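Local coordinates for small ribosomal subunit biogenesis GTPase RsgA (Thermotoga maritima, PDB 1U0L), which probably assists late maturation of the 30S ribosomal subunit as a circularly permuted, zinc-containing GTPase that hydrolyses GTP slowly, at residues N287-K290 with M291-L295. Sequence-based numbering, arbitrary orientation.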
loop_
_atom_site.group_PDB
_atom_site.type_symbol
_atom_site.label_atom_id
_atom_site.label_comp_id
_atom_site.label_asym_id
_atom_site.label_seq_id
_atom_site.Cartn_x
_atom_site.Cartn_y
_atom_site.Cartn_z
ATOM N N ASN A 287 2.014 19.383 -6.558
ATOM C CA ASN A 287 2.670 18.480 -5.627
ATOM C C ASN A 287 3.825 17.730 -6.289
ATOM O O ASN A 287 4.875 17.505 -5.651
ATOM C CB ASN A 287 1.645 17.511 -5.040
ATOM C CG ASN A 287 0.601 18.217 -4.198
ATOM O OD1 ASN A 287 0.940 19.025 -3.338
ATOM N ND2 ASN A 287 -0.676 17.915 -4.437
ATOM N N TYR A 288 3.640 17.350 -7.561
ATOM C CA TYR A 288 4.686 16.649 -8.296
ATOM C C TYR A 288 5.936 17.536 -8.400
ATOM O O TYR A 288 7.055 17.078 -8.165
ATOM C CB TYR A 288 4.219 16.268 -9.701
ATOM C CG TYR A 288 5.392 15.974 -10.611
ATOM C CD1 TYR A 288 6.274 14.922 -10.332
ATOM C CD2 TYR A 288 5.695 16.821 -11.680
ATOM C CE1 TYR A 288 7.426 14.735 -11.081
ATOM C CE2 TYR A 288 6.843 16.645 -12.436
ATOM C CZ TYR A 288 7.707 15.605 -12.133
ATOM O OH TYR A 288 8.864 15.462 -12.865
ATOM N N VAL A 289 5.751 18.804 -8.758
ATOM C CA VAL A 289 6.883 19.722 -8.862
ATOM C C VAL A 289 7.557 19.920 -7.502
ATOM O O VAL A 289 8.786 19.922 -7.414
ATOM C CB VAL A 289 6.443 21.092 -9.412
ATOM C CG1 VAL A 289 7.602 22.070 -9.359
ATOM C CG2 VAL A 289 5.947 20.933 -10.837
ATOM N N LYS A 290 6.749 20.088 -6.451
ATOM C CA LYS A 290 7.257 20.249 -5.089
ATOM C C LYS A 290 8.128 19.043 -4.768
ATOM O O LYS A 290 9.273 19.176 -4.330
ATOM C CB LYS A 290 6.097 20.312 -4.097
ATOM C CG LYS A 290 6.516 20.323 -2.628
ATOM C CD LYS A 290 7.106 21.660 -2.190
ATOM C CE LYS A 290 7.510 21.629 -0.720
ATOM N NZ LYS A 290 6.393 21.163 0.153
ATOM N N MET A 291 7.574 17.854 -4.996
ATOM C CA MET A 291 8.312 16.620 -4.749
ATOM C C MET A 291 9.564 16.556 -5.615
ATOM O O MET A 291 10.629 16.166 -5.144
ATOM C CB MET A 291 7.418 15.398 -5.002
ATOM C CG MET A 291 6.683 14.932 -3.746
ATOM S SD MET A 291 5.772 13.388 -3.868
ATOM C CE MET A 291 4.190 14.005 -4.393
ATOM N N PHE A 292 9.431 16.952 -6.877
ATOM C CA PHE A 292 10.555 16.948 -7.795
ATOM C C PHE A 292 11.726 17.671 -7.138
ATOM O O PHE A 292 12.768 17.073 -6.851
ATOM C CB PHE A 292 10.185 17.653 -9.105
ATOM C CG PHE A 292 11.278 17.626 -10.133
ATOM C CD1 PHE A 292 11.437 16.529 -10.964
ATOM C CD2 PHE A 292 12.206 18.660 -10.211
ATOM C CE1 PHE A 292 12.513 16.455 -11.858
ATOM C CE2 PHE A 292 13.287 18.595 -11.099
ATOM C CZ PHE A 292 13.438 17.488 -11.922
ATOM N N TYR A 293 11.545 18.964 -6.887
ATOM C CA TYR A 293 12.589 19.772 -6.271
ATOM C C TYR A 293 13.105 19.207 -4.929
ATOM O O TYR A 293 14.297 19.331 -4.601
ATOM C CB TYR A 293 12.074 21.207 -6.125
ATOM C CG TYR A 293 12.092 21.982 -7.435
ATOM C CD1 TYR A 293 11.160 22.991 -7.691
ATOM C CD2 TYR A 293 13.049 21.710 -8.417
ATOM C CE1 TYR A 293 11.174 23.703 -8.891
ATOM C CE2 TYR A 293 13.074 22.420 -9.620
ATOM C CZ TYR A 293 12.133 23.410 -9.850
ATOM O OH TYR A 293 12.147 24.088 -11.049
ATOM N N GLU A 294 12.210 18.578 -4.168
ATOM C CA GLU A 294 12.575 17.979 -2.891
ATOM C C GLU A 294 13.570 16.847 -3.092
ATOM O O GLU A 294 14.420 16.605 -2.238
ATOM C CB GLU A 294 11.338 17.436 -2.186
ATOM C CG GLU A 294 10.667 18.435 -1.277
ATOM C CD GLU A 294 9.355 17.929 -0.715
ATOM O OE1 GLU A 294 9.299 16.760 -0.270
ATOM O OE2 GLU A 294 8.379 18.706 -0.709
ATOM N N LEU A 295 13.468 16.151 -4.219
ATOM C CA LEU A 295 14.369 15.043 -4.493
ATOM C C LEU A 295 15.714 15.530 -5.018
ATOM O O LEU A 295 16.719 14.830 -4.885
ATOM C CB LEU A 295 13.729 14.067 -5.493
ATOM C CG LEU A 295 12.460 13.335 -5.023
ATOM C CD1 LEU A 295 11.905 12.444 -6.135
ATOM C CD2 LEU A 295 12.787 12.505 -3.799
#
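Lys290 and Glu294, one turn apart on the alpha-helix 282-296 of the C-terminal zinc-finger region, form an i to i+4 salt bridge, with Lys290 NZ 3.3 Å from Glu294 OE2. The lysine chain bends at chi2 (74°) and again at chi4, curling toward the carboxylate, whereas the glutamate runs extended beyond CG. A long, flexible lysine suits this exposed side, and its charge also makes a cation-pi contact with Tyr102 of helix 101-113. A glutamine in place of Glu294 would probably leave the lysine ammonium without its charged mate, weakening the tie between the two turns.

Beneath the side chains the backbone polar groups satisfy one another. Asn287 O accepts from Met291 N at 2.8 Å, with a nearly straight N-H...O angle of 168°; Val289 O receives Tyr293 N equally straight, while Phe292 N to Tyr288 O and Glu294 N to Lys290 O are more bent.

The buried polar side chains find their partners in neighbouring parts of the fold. Asn287 ND2 donates to both Asp105 OD2 and Thr101 OG1, so a short amide here joins helix 282-296 to helix 101-113, against which Met291 adds an apolar, flexible thioether chain. Tyr288, whose CG is anti to the backbone N (chi1 161°), lies alongside Phe292, pointing the same way. A tyrosine fits here because its ring packs edge-to-face with Phe248 and Phe251 while its hydroxyl hydrogen-bonds to Asn262 O, the side chain coming about 4 Å from that of the zinc ligand His263. Farther out, Val289 lies beside Tyr293, pointing the same way, its methyl CG1 4.0 Å from Tyr293 CE1. In the buried aromatic pair, Tyr288 OH sits 3.4 Å from Phe292 CD1.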